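PDB 1E5E: methionine gamma-lyase from Trichomonas vaginalis, which is a pyridoxal-phosphate-dependent enzyme of the Cys/Met metabolism family, with an aminotransferase-type fold, built here as an assembly of four chains. Local coordinates for residues V151-P156 against V181-T186; L161-M166 against K302-M307; D107-G112 against A157-K162; G88-T93 against V202-A207. All blocks are in the same frame, centred on the assembly; numbering follows the deposited sequence. Where two conformers were deposited one is given.

Interaction 1. Residues V151-P156 against V181-T186; sequences VYFETP and VIADNT. With PPJ (N-(hydroxy{3-hydroxy-2-methyl-5-[(phosphonooxy)methyl]pyridin-4-yl}methyl)norvaline), chain C.
Y152, E154 and D184 grip one water between them: it accepts from Y152 OH at 2.7 Å, lying in the plane of that ring at its edge, and donates to E154 OE2 at 2.6 Å and to D184 OD2 at 2.8 Å. The two carboxylates run side by side in the same direction with their planes 55° apart, and the one water bridges them both to the phenol. E154 OE2 has a second donor in Y111 N. D184 reaches the pocket of PPJ, OD2 coming to 2.6 Å from the ligand's N1, while OD1 accepts from T186 N in an Asx turn that helps to hold the carboxylate's rotation. The strands are parallel neighbours in the seven-stranded sheet, joined through helix 166-174 as a beta-alpha-beta unit. I182 N donates to V151 O at 2.9 Å and D184 N to F153 O at 3.0 Å, with F153 N to I182 O the longest of the three bonds. On the sheet face that carries Y152, its CD2 meets I182 CG2 at 3.6 Å. F153 packs on the opposite face: its chi1 of 56° sets the ring between its own N and carbonyl carbon, swinging CE2 to 3.5 Å from V181 CG1 and CE1 against A183 CB. Helix 166-174 covers this side through M166, V169 and C170.

Interaction 2. Residues L161-M166 against K302-M307; sequences LKIIDM and KKQMRM. With SO4 (sulfate ion), chain D.
The amide of Q304 is covered on one face by the methyl of M166, whose CE stands 3.7 Å from Q304 CD, almost straight above it; from the other side I163 CG2 comes obliquely toward NE2. At the rim the group bonds in both directions. NE2 donates to I164 O at 2.9 Å, the acceptor lying 16° out of the amide plane. OE1 accepts from M166 N at 3.0 Å, met in the carbonyl plane on a lone pair. The amide therefore spans the backbone as a neighbouring peptide might, and these two bonds fix which end is oxygen and which nitrogen. A water that donates to both OE1 and D165 OD1, at 2.7 Å from Q304 OE1, adds to the grip. M166 opens helix 166-174, so Q304 satisfies one N-H of its first turn, while D165 at the N-cap serves R168 N. Beyond CG the Q304 chain is extended and carries the amide out to the loop; M166 instead bends at chi3 (-73°), folding its methyl over the face. Farther off, K302 NZ holds a sulfate, probably from the crystallisation liquor, at 3.2 Å from its O3, with H298 and Y308 as further donors. The contact thus ties the end of helix 298-304 to the loop leading into helix 166-174: I163 rests on I300 and A301, while I164 and M166 pack on F153 of strand 148-154.

Interaction 3. Residues D107-G112 against A157-K162; sequences DECLYG and ANPTLK. With PPJ (N-(hydroxy{3-hydroxy-2-methyl-5-[(phosphonooxy)methyl]pyridin-4-yl}methyl)norvaline), chain C.
Y111 and N158 lie side by side and point the same way, ring and amide planes 16° apart, with N158 ND2 3.3 Å from Y111 CD1. Both turn CG away from their backbone N (chi1 176° in Y111), which sends the pair together toward PPJ. The tyrosine ring lies against the ligand's pyridine, CD2 3.4 Å from C5, and its OH is covalently joined to PPJ CG; OH also has a hydrogen bond from R58 NH2 of the second subunit. N158 ND2 donates to PPJ O at 3.2 Å and weakly to O3, while its OD1 takes R373 NH1, so the amide is held at both ends. D107 and K162 instead approach from opposite directions. NZ meets OD1 at 2.8 Å on the syn lone pair and reaches OD2 weakly, forming a salt bridge, the K162 chain bending at chi3 (68°) on its way to the carboxylate. On the anti side the same OD1 takes C109 N at 2.6 Å, an Asx turn, so one oxygen serves two donors. Between these two groups, C109 SG nestles against A157 CB at 3.8 Å and against P159 CD, just past a cis peptide. L110 O and N158 O, two acceptors, come close where H354 NE2 donates to both, weakly to the second. The contact joins the loop after strand 103-107, which leads into helix 112-124, to the loop after the adjacent strand 148-154.

Interaction 4. Residues G88-T93 against V202-A207; sequences GAIAAT and VVVHSA. With PPJ (N-(hydroxy{3-hydroxy-2-methyl-5-[(phosphonooxy)methyl]pyridin-4-yl}methyl)norvaline), chain C.
V204 presents its two methyls on the helix-covered face of the central seven-stranded sheet of the PLP-enzyme fold, against I90 and T93 of helix 86-97. The helix runs roughly antiparallel to strand 202-206, axes 8.0 Å apart at closest and directions 149° apart. With chi1 at -63°, V204 places CG2 between its own N and carbonyl carbon, where it meets I90 CG1 at 4.0 Å, the two side chains crossing at about a right angle; CG1 turns the other way, to T93 OG1. The conformation of T93 is fixed by a bond within the helix: OG1 sits beside its backbone N (chi1 -63°) and donates to A89 O at 2.8 Å. T93 N reaches that same oxygen from the opposite face of its plane, so the hydroxyl is spent on the helix backbone and the methyl is left to the strand. T93 and V202 lie antiparallel alongside each other, T93 CG2 4.1 Å from V202 CG1, while A89 CB faces H205 O. D184 and I182 of strand 180-184 continue this surface beneath I90 and T93. H205 projects from the other side of the sheet, its NE2 bonded to E75. Both elements reach the bound group. The extended end of I90 carries CD1 to 3.8 Å from PPJ C6, and S206, with its hydroxyl swung opposite the backbone N, donates from OG to PPJ OP1 at 2.7 Å.

In the fold
Interactions 1, 3 and 4 all reach PPJ, from the ends of neighbouring strands 103-107, 148-154, 180-184 and 202-206 and from helix 86-97; interaction 2 lies farther out. Centres of interactions 1 and 3, and of 1 and 4, are about 10 Å apart, those of 3 and 4 about 16 Å. Along the chain, interactions 1 and 3 are both nested inside the loop closed by interaction 4 and cross each other. Interaction 2 shares L161 and K162 with interaction 3, touches interaction 1 through I164 and M166, and extends to helix 298-304. The pocket thus gathers strand ends, the loops after them and helix 86-97, with Y56 and R58 of the second subunit added.

Interaction 1. Residues V151-P156 against V181-T186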
# COMPACT_ATOMS: atom_id res chain seq x y z
N VAL A 151 -36.00 -0.55 14.39
CA VAL A 151 -35.79 0.34 15.53
C VAL A 151 -34.25 0.50 15.60
O VAL A 151 -33.54 -0.51 15.71
CB VAL A 151 -36.36 -0.22 16.82
CG1 VAL A 151 -35.91 0.66 17.98
CG2 VAL A 151 -37.89 -0.27 16.74
N TYR A 152 -33.74 1.71 15.60
CA TYR A 152 -32.31 1.98 15.47
C TYR A 152 -31.83 2.91 16.57
O TYR A 152 -32.54 3.88 16.87
CB TYR A 152 -32.07 2.69 14.10
CG TYR A 152 -30.63 2.98 13.74
CD1 TYR A 152 -30.01 4.12 14.22
CD2 TYR A 152 -29.89 2.12 12.93
CE1 TYR A 152 -28.68 4.41 13.90
CE2 TYR A 152 -28.58 2.38 12.59
CZ TYR A 152 -27.97 3.51 13.09
OH TYR A 152 -26.67 3.79 12.75
N PHE A 153 -30.66 2.64 17.16
CA PHE A 153 -30.11 3.50 18.20
C PHE A 153 -28.58 3.36 18.28
O PHE A 153 -27.99 2.42 17.73
CB PHE A 153 -30.70 3.14 19.59
CG PHE A 153 -30.52 1.73 19.97
CD1 PHE A 153 -29.33 1.28 20.59
CD2 PHE A 153 -31.53 0.81 19.85
CE1 PHE A 153 -29.14 -0.03 20.89
CE2 PHE A 153 -31.36 -0.51 20.21
CZ PHE A 153 -30.17 -0.94 20.75
N GLU A 154 -27.97 4.26 19.04
CA GLU A 154 -26.54 4.18 19.34
C GLU A 154 -26.39 4.26 20.86
O GLU A 154 -26.90 5.26 21.41
CB GLU A 154 -25.78 5.41 18.87
CG GLU A 154 -25.81 5.72 17.39
CD GLU A 154 -25.15 7.01 16.98
OE1 GLU A 154 -24.45 7.62 17.83
OE2 GLU A 154 -25.37 7.50 15.83
N THR A 155 -25.62 3.39 21.48
CA THR A 155 -25.32 3.60 22.90
C THR A 155 -23.89 3.15 23.19
O THR A 155 -23.48 2.05 22.85
CB THR A 155 -26.37 2.85 23.75
OG1 THR A 155 -26.08 3.02 25.13
CG2 THR A 155 -26.40 1.34 23.48
N PRO A 156 -23.10 3.99 23.85
CA PRO A 156 -23.50 5.35 24.23
C PRO A 156 -23.68 6.22 23.01
O PRO A 156 -22.98 6.00 21.99
CB PRO A 156 -22.35 5.86 25.08
CG PRO A 156 -21.55 4.65 25.49
CD PRO A 156 -21.76 3.66 24.36
N VAL A 181 -34.06 -4.77 15.17
CA VAL A 181 -33.39 -3.79 16.03
C VAL A 181 -31.95 -3.71 15.55
O VAL A 181 -31.24 -4.72 15.54
CB VAL A 181 -33.46 -4.15 17.51
CG1 VAL A 181 -32.72 -3.10 18.34
CG2 VAL A 181 -34.96 -4.20 17.88
N ILE A 182 -31.47 -2.52 15.30
CA ILE A 182 -30.13 -2.29 14.76
C ILE A 182 -29.37 -1.43 15.75
O ILE A 182 -29.88 -0.34 16.08
CB ILE A 182 -30.20 -1.60 13.38
CG1 ILE A 182 -30.97 -2.45 12.35
CG2 ILE A 182 -28.78 -1.32 12.87
CD1 ILE A 182 -31.20 -1.79 11.00
N ALA A 183 -28.22 -1.87 16.23
CA ALA A 183 -27.46 -1.01 17.18
C ALA A 183 -26.16 -0.54 16.54
O ALA A 183 -25.54 -1.41 15.90
CB ALA A 183 -27.17 -1.83 18.42
N ASP A 184 -25.81 0.74 16.62
CA ASP A 184 -24.50 1.19 16.09
C ASP A 184 -23.54 1.12 17.27
O ASP A 184 -23.61 1.89 18.24
CB ASP A 184 -24.60 2.55 15.42
CG ASP A 184 -23.27 3.12 14.96
OD1 ASP A 184 -22.21 2.63 15.39
OD2 ASP A 184 -23.29 4.14 14.24
N ASN A 185 -22.65 0.13 17.25
CA ASN A 185 -21.74 -0.23 18.32
C ASN A 185 -20.35 0.33 18.18
O ASN A 185 -19.42 -0.16 18.82
CB ASN A 185 -21.68 -1.78 18.41
CG ASN A 185 -21.16 -2.31 19.73
OD1 ASN A 185 -21.41 -1.69 20.78
ND2 ASN A 185 -20.38 -3.41 19.75
N THR A 186 -20.21 1.38 17.38
CA THR A 186 -18.93 2.02 17.11
C THR A 186 -18.22 2.51 18.36
O THR A 186 -17.05 2.23 18.53
CB THR A 186 -19.16 3.27 16.23
OG1 THR A 186 -19.76 2.90 14.98
CG2 THR A 186 -17.85 3.99 15.95
N1 PPJ C . -21.52 5.78 13.22
C2 PPJ C . -20.96 6.47 14.24
C6 PPJ C . -21.30 6.14 11.93
C2A PPJ C . -21.42 6.48 15.56
C3 PPJ C . -20.00 7.44 13.87
O3 PPJ C . -19.58 8.19 14.85
C4 PPJ C . -19.61 7.67 12.55
C4A PPJ C . -18.65 8.68 12.29
C5 PPJ C . -20.32 7.05 11.51
N PPJ C . -18.43 9.73 13.10
C5A PPJ C . -19.91 7.07 10.13
OP4 PPJ C . -18.87 6.32 9.99
P PPJ C . -17.94 6.78 8.78
OP1 PPJ C . -16.80 5.67 8.71
OP2 PPJ C . -17.37 8.20 9.10
OP3 PPJ C . -18.73 6.82 7.40
CA PPJ C . -17.45 10.67 12.93
CB PPJ C . -17.18 11.27 11.62
C PPJ C . -17.40 11.64 13.98
CG PPJ C . -18.14 12.19 10.95
CD PPJ C . -17.68 13.56 11.14
O PPJ C . -18.30 11.57 14.89
OXT PPJ C . -16.29 12.24 14.29
O HOH W 1 -25.36 5.97 13.70
O HOH W 2 -23.52 -0.53 22.09
O HOH W 3 -25.28 0.83 20.18
O HOH W 4 -21.44 2.10 20.79

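Interaction 2. Residues L161-M166 against K302-M307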
# COMPACT_ATOMS: atom_id res chain seq x y z
N LEU A 161 -23.28 10.63 24.92
CA LEU A 161 -22.96 9.41 25.60
C LEU A 161 -24.15 8.92 26.43
O LEU A 161 -24.04 8.13 27.36
CB LEU A 161 -21.70 9.50 26.47
CG LEU A 161 -20.46 10.11 25.77
CD1 LEU A 161 -19.24 10.12 26.68
CD2 LEU A 161 -20.19 9.37 24.45
N LYS A 162 -25.36 9.24 25.95
CA LYS A 162 -26.58 8.79 26.61
C LYS A 162 -26.60 7.26 26.57
O LYS A 162 -26.26 6.70 25.52
CB LYS A 162 -27.85 9.36 26.01
CG LYS A 162 -29.17 8.72 26.42
CD LYS A 162 -30.33 9.37 25.66
CE LYS A 162 -30.33 9.06 24.17
NZ LYS A 162 -31.71 9.42 23.61
N ILE A 163 -26.95 6.62 27.68
CA ILE A 163 -26.98 5.17 27.66
C ILE A 163 -28.37 4.66 27.34
O ILE A 163 -29.33 5.23 27.84
CB ILE A 163 -26.58 4.59 29.06
CG1 ILE A 163 -25.22 5.17 29.45
CG2 ILE A 163 -26.59 3.07 29.07
CD1 ILE A 163 -24.07 4.77 28.56
N ILE A 164 -28.51 3.62 26.54
CA ILE A 164 -29.83 3.10 26.22
C ILE A 164 -29.88 1.67 26.71
O ILE A 164 -28.96 0.91 26.45
CB ILE A 164 -30.16 3.18 24.74
CG1 ILE A 164 -30.24 4.66 24.29
CG2 ILE A 164 -31.45 2.41 24.41
CD1 ILE A 164 -30.02 4.73 22.79
N ASP A 165 -30.94 1.32 27.42
CA ASP A 165 -31.19 -0.04 27.86
C ASP A 165 -31.67 -0.86 26.66
O ASP A 165 -32.83 -0.88 26.27
CB ASP A 165 -32.25 -0.03 28.97
CG ASP A 165 -32.54 -1.42 29.47
OD1 ASP A 165 -32.29 -2.44 28.81
OD2 ASP A 165 -33.07 -1.50 30.60
N MET A 166 -30.72 -1.58 26.06
CA MET A 166 -30.91 -2.37 24.86
C MET A 166 -31.87 -3.54 25.05
O MET A 166 -32.71 -3.76 24.16
CB MET A 166 -29.58 -2.93 24.32
CG MET A 166 -28.67 -1.83 23.79
SD MET A 166 -27.21 -2.41 22.90
CE MET A 166 -26.22 -3.03 24.24
N LYS A 302 -23.04 -0.48 32.97
CA LYS A 302 -22.26 -1.53 33.61
C LYS A 302 -22.69 -2.92 33.14
O LYS A 302 -21.85 -3.77 32.92
CB LYS A 302 -22.41 -1.43 35.13
CG LYS A 302 -21.61 -2.48 35.91
CD LYS A 302 -21.75 -2.14 37.40
CE LYS A 302 -21.31 -3.28 38.29
NZ LYS A 302 -19.86 -3.52 38.25
N LYS A 303 -23.98 -3.18 32.99
CA LYS A 303 -24.45 -4.46 32.48
C LYS A 303 -24.10 -4.63 31.00
O LYS A 303 -23.73 -5.76 30.61
CB LYS A 303 -25.93 -4.63 32.77
CG LYS A 303 -26.75 -5.42 31.77
N GLN A 304 -24.08 -3.57 30.22
CA GLN A 304 -23.81 -3.68 28.79
C GLN A 304 -22.36 -3.52 28.33
O GLN A 304 -22.00 -3.95 27.25
CB GLN A 304 -24.63 -2.55 28.11
CG GLN A 304 -26.10 -2.69 28.45
CD GLN A 304 -27.03 -1.81 27.67
OE1 GLN A 304 -28.18 -2.23 27.49
NE2 GLN A 304 -26.66 -0.64 27.16
N MET A 305 -21.52 -2.87 29.14
CA MET A 305 -20.15 -2.56 28.78
C MET A 305 -19.11 -3.23 29.65
O MET A 305 -19.11 -3.03 30.87
CB MET A 305 -19.98 -1.01 28.85
CG MET A 305 -21.04 -0.29 28.02
SD MET A 305 -21.02 1.50 28.14
CE MET A 305 -19.42 1.82 27.37
N ARG A 306 -18.18 -3.99 29.09
CA ARG A 306 -17.14 -4.61 29.89
C ARG A 306 -16.16 -3.56 30.39
O ARG A 306 -15.38 -3.87 31.31
CB ARG A 306 -16.37 -5.68 29.13
CG ARG A 306 -17.28 -6.63 28.38
CD ARG A 306 -16.57 -7.92 27.89
NE ARG A 306 -17.64 -8.80 27.38
CZ ARG A 306 -18.28 -8.66 26.21
NH1 ARG A 306 -18.01 -7.73 25.29
NH2 ARG A 306 -19.24 -9.53 25.94
N MET A 307 -15.98 -2.47 29.62
CA MET A 307 -15.11 -1.37 30.00
C MET A 307 -15.94 -0.11 29.76
O MET A 307 -16.89 -0.23 28.98
CB MET A 307 -13.79 -1.29 29.22
CG MET A 307 -12.93 -2.47 29.66
SD MET A 307 -11.29 -2.49 28.98
CE MET A 307 -11.59 -2.94 27.27
S SO4 D . -17.97 -0.15 38.55
O1 SO4 D . -16.66 0.25 39.18
O2 SO4 D . -18.71 1.06 38.08
O3 SO4 D . -18.82 -0.83 39.61
O4 SO4 D . -17.70 -1.13 37.44
O HOH W 5 -29.98 -3.87 28.57

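Interaction 3. Residues D107-G112 against A157-K162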
# COMPACT_ATOMS: atom_id res chain seq x y z
N ASP A 107 -33.50 6.53 17.54
CA ASP A 107 -33.24 7.38 18.70
C ASP A 107 -32.93 8.71 18.03
O ASP A 107 -32.36 8.69 16.92
CB ASP A 107 -32.10 6.96 19.58
CG ASP A 107 -32.05 7.74 20.90
OD1 ASP A 107 -31.49 8.85 20.89
OD2 ASP A 107 -32.58 7.21 21.90
N GLU A 108 -33.33 9.79 18.66
CA GLU A 108 -33.02 11.11 18.13
C GLU A 108 -31.58 11.50 18.37
O GLU A 108 -31.16 12.49 17.76
CB GLU A 108 -33.91 12.16 18.85
CG GLU A 108 -33.68 12.24 20.34
CD GLU A 108 -34.56 13.26 21.07
OE1 GLU A 108 -34.81 14.41 20.64
OE2 GLU A 108 -34.90 12.95 22.23
N CYS A 109 -30.86 10.88 19.32
CA CYS A 109 -29.47 11.33 19.47
C CYS A 109 -28.55 10.38 18.69
O CYS A 109 -28.15 9.34 19.25
CB CYS A 109 -29.00 11.42 20.92
SG CYS A 109 -27.37 12.22 21.08
N LEU A 110 -28.20 10.75 17.49
CA LEU A 110 -27.34 9.97 16.62
C LEU A 110 -26.19 10.86 16.11
O LEU A 110 -26.19 12.10 16.13
CB LEU A 110 -28.09 9.58 15.35
CG LEU A 110 -29.45 8.89 15.40
CD1 LEU A 110 -30.03 8.65 14.02
CD2 LEU A 110 -29.30 7.57 16.17
N TYR A 111 -25.26 10.10 15.56
CA TYR A 111 -24.22 10.79 14.76
C TYR A 111 -24.90 11.73 13.77
O TYR A 111 -25.83 11.33 13.08
CB TYR A 111 -23.39 9.73 14.04
CG TYR A 111 -22.37 10.33 13.13
CD1 TYR A 111 -21.53 11.37 13.56
CD2 TYR A 111 -22.23 9.87 11.83
CE1 TYR A 111 -20.59 11.91 12.73
CE2 TYR A 111 -21.27 10.39 10.98
CZ TYR A 111 -20.45 11.40 11.43
OH TYR A 111 -19.50 11.89 10.56
N GLY A 112 -24.37 12.92 13.58
CA GLY A 112 -24.98 13.85 12.64
C GLY A 112 -25.35 13.31 11.27
O GLY A 112 -26.51 13.49 10.84
N ALA A 157 -24.58 7.21 23.06
CA ALA A 157 -24.88 8.03 21.90
C ALA A 157 -23.85 9.09 21.53
O ALA A 157 -23.16 9.69 22.36
CB ALA A 157 -26.21 8.79 22.11
N ASN A 158 -23.76 9.32 20.23
CA ASN A 158 -22.81 10.31 19.69
C ASN A 158 -23.58 11.61 19.53
O ASN A 158 -24.51 11.60 18.72
CB ASN A 158 -22.28 9.81 18.34
CG ASN A 158 -21.27 10.75 17.72
OD1 ASN A 158 -20.95 11.81 18.29
ND2 ASN A 158 -20.74 10.35 16.56
N PRO A 159 -23.26 12.65 20.26
CA PRO A 159 -22.11 12.73 21.13
C PRO A 159 -22.37 12.86 22.62
O PRO A 159 -21.41 13.02 23.39
CB PRO A 159 -21.56 14.08 20.63
CG PRO A 159 -22.79 14.93 20.56
CD PRO A 159 -23.91 14.00 20.16
N THR A 160 -23.61 12.80 23.08
CA THR A 160 -23.89 12.98 24.52
C THR A 160 -23.52 11.83 25.45
O THR A 160 -23.37 11.99 26.66
CB THR A 160 -25.37 13.33 24.68
OG1 THR A 160 -26.11 12.16 24.32
CG2 THR A 160 -25.76 14.45 23.68
N LEU A 161 -23.28 10.63 24.92
CA LEU A 161 -22.96 9.41 25.60
C LEU A 161 -24.15 8.92 26.43
O LEU A 161 -24.04 8.13 27.36
CB LEU A 161 -21.70 9.50 26.47
CG LEU A 161 -20.46 10.11 25.77
CD1 LEU A 161 -19.24 10.12 26.68
CD2 LEU A 161 -20.19 9.37 24.45
N LYS A 162 -25.36 9.24 25.95
CA LYS A 162 -26.58 8.79 26.61
C LYS A 162 -26.60 7.26 26.57
O LYS A 162 -26.26 6.70 25.52
CB LYS A 162 -27.85 9.36 26.01
CG LYS A 162 -29.17 8.72 26.42
CD LYS A 162 -30.33 9.37 25.66
CE LYS A 162 -30.33 9.06 24.17
NZ LYS A 162 -31.71 9.42 23.61
N1 PPJ C . -21.52 5.78 13.22
C2 PPJ C . -20.96 6.47 14.24
C6 PPJ C . -21.30 6.14 11.93
C2A PPJ C . -21.42 6.48 15.56
C3 PPJ C . -20.00 7.44 13.87
O3 PPJ C . -19.58 8.19 14.85
C4 PPJ C . -19.61 7.67 12.55
C4A PPJ C . -18.65 8.68 12.29
C5 PPJ C . -20.32 7.05 11.51
N PPJ C . -18.43 9.73 13.10
C5A PPJ C . -19.91 7.07 10.13
OP4 PPJ C . -18.87 6.32 9.99
P PPJ C . -17.94 6.78 8.78
OP1 PPJ C . -16.80 5.67 8.71
OP2 PPJ C . -17.37 8.20 9.10
OP3 PPJ C . -18.73 6.82 7.40
CA PPJ C . -17.45 10.67 12.93
CB PPJ C . -17.18 11.27 11.62
C PPJ C . -17.40 11.64 13.98
CG PPJ C . -18.14 12.19 10.95
CD PPJ C . -17.68 13.56 11.14
O PPJ C . -18.30 11.57 14.89
OXT PPJ C . -16.29 12.24 14.29
O HOH W 6 -32.16 12.44 23.74

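Interaction 4. Residues G88-T93 against V202-A207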
# COMPACT_ATOMS: atom_id res chain seq x y z
N GLY A 88 -21.74 3.86 4.79
CA GLY A 88 -22.11 2.82 3.82
C GLY A 88 -22.65 1.57 4.49
O GLY A 88 -23.46 0.84 3.91
N ALA A 89 -22.13 1.22 5.67
CA ALA A 89 -22.61 0.08 6.41
C ALA A 89 -24.06 0.37 6.87
O ALA A 89 -24.92 -0.48 6.64
CB ALA A 89 -21.77 -0.24 7.64
N ILE A 90 -24.28 1.58 7.39
CA ILE A 90 -25.63 1.93 7.81
C ILE A 90 -26.61 1.95 6.62
O ILE A 90 -27.70 1.36 6.67
CB ILE A 90 -25.64 3.28 8.56
CG1 ILE A 90 -24.87 3.15 9.91
CG2 ILE A 90 -27.09 3.69 8.85
CD1 ILE A 90 -24.29 4.48 10.35
N ALA A 91 -26.22 2.60 5.54
CA ALA A 91 -27.06 2.76 4.38
C ALA A 91 -27.32 1.43 3.71
O ALA A 91 -28.47 1.15 3.34
CB ALA A 91 -26.37 3.75 3.44
N ALA A 92 -26.31 0.58 3.54
CA ALA A 92 -26.52 -0.69 2.84
C ALA A 92 -27.49 -1.55 3.62
O ALA A 92 -28.28 -2.30 3.05
CB ALA A 92 -25.21 -1.44 2.64
N THR A 93 -27.40 -1.45 4.95
CA THR A 93 -28.29 -2.18 5.83
C THR A 93 -29.70 -1.61 5.73
O THR A 93 -30.63 -2.33 5.34
CB THR A 93 -27.77 -2.07 7.28
OG1 THR A 93 -26.48 -2.71 7.34
CG2 THR A 93 -28.74 -2.67 8.28
N VAL A 202 -29.04 -6.69 14.28
CA VAL A 202 -27.99 -6.22 13.41
C VAL A 202 -27.12 -5.21 14.17
O VAL A 202 -27.63 -4.33 14.87
CB VAL A 202 -28.52 -5.49 12.15
CG1 VAL A 202 -27.39 -5.27 11.16
CG2 VAL A 202 -29.65 -6.22 11.44
N VAL A 203 -25.81 -5.34 14.05
CA VAL A 203 -24.86 -4.45 14.70
C VAL A 203 -24.01 -3.80 13.61
O VAL A 203 -23.47 -4.50 12.73
CB VAL A 203 -23.93 -5.20 15.69
CG1 VAL A 203 -22.88 -4.25 16.30
CG2 VAL A 203 -24.74 -5.89 16.79
N VAL A 204 -23.94 -2.47 13.59
CA VAL A 204 -23.09 -1.81 12.59
C VAL A 204 -21.96 -1.07 13.31
O VAL A 204 -22.05 -0.81 14.53
CB VAL A 204 -23.90 -0.83 11.75
CG1 VAL A 204 -25.00 -1.56 10.95
CG2 VAL A 204 -24.61 0.24 12.61
N HIS A 205 -20.89 -0.76 12.57
CA HIS A 205 -19.76 -0.01 13.04
C HIS A 205 -19.16 0.87 11.92
O HIS A 205 -19.08 0.46 10.77
CB HIS A 205 -18.53 -0.85 13.41
CG HIS A 205 -18.69 -1.78 14.58
ND1 HIS A 205 -18.38 -1.40 15.87
CD2 HIS A 205 -19.13 -3.05 14.65
CE1 HIS A 205 -18.62 -2.42 16.68
NE2 HIS A 205 -19.09 -3.43 15.96
N SER A 206 -18.63 1.98 12.37
CA SER A 206 -17.73 2.80 11.60
C SER A 206 -16.39 2.18 12.05
O SER A 206 -15.88 2.45 13.14
CB SER A 206 -17.70 4.27 11.95
OG SER A 206 -16.58 4.91 11.30
N ALA A 207 -15.81 1.32 11.19
CA ALA A 207 -14.54 0.67 11.51
C ALA A 207 -13.41 1.69 11.40
O ALA A 207 -12.34 1.55 12.02
CB ALA A 207 -14.29 -0.54 10.60
N1 PPJ C . -21.52 5.78 13.22
C2 PPJ C . -20.96 6.47 14.24
C6 PPJ C . -21.30 6.14 11.93
C2A PPJ C . -21.42 6.48 15.56
C3 PPJ C . -20.00 7.44 13.87
O3 PPJ C . -19.58 8.19 14.85
C4 PPJ C . -19.61 7.67 12.55
C4A PPJ C . -18.65 8.68 12.29
C5 PPJ C . -20.32 7.05 11.51
N PPJ C . -18.43 9.73 13.10
C5A PPJ C . -19.91 7.07 10.13
OP4 PPJ C . -18.87 6.32 9.99
P PPJ C . -17.94 6.78 8.78
OP1 PPJ C . -16.80 5.67 8.71
OP2 PPJ C . -17.37 8.20 9.10
OP3 PPJ C . -18.73 6.82 7.40
CA PPJ C . -17.45 10.67 12.93
CB PPJ C . -17.18 11.27 11.62
C PPJ C . -17.40 11.64 13.98
CG PPJ C . -18.14 12.19 10.95
CD PPJ C . -17.68 13.56 11.14
O PPJ C . -18.30 11.57 14.89
OXT PPJ C . -16.29 12.24 14.29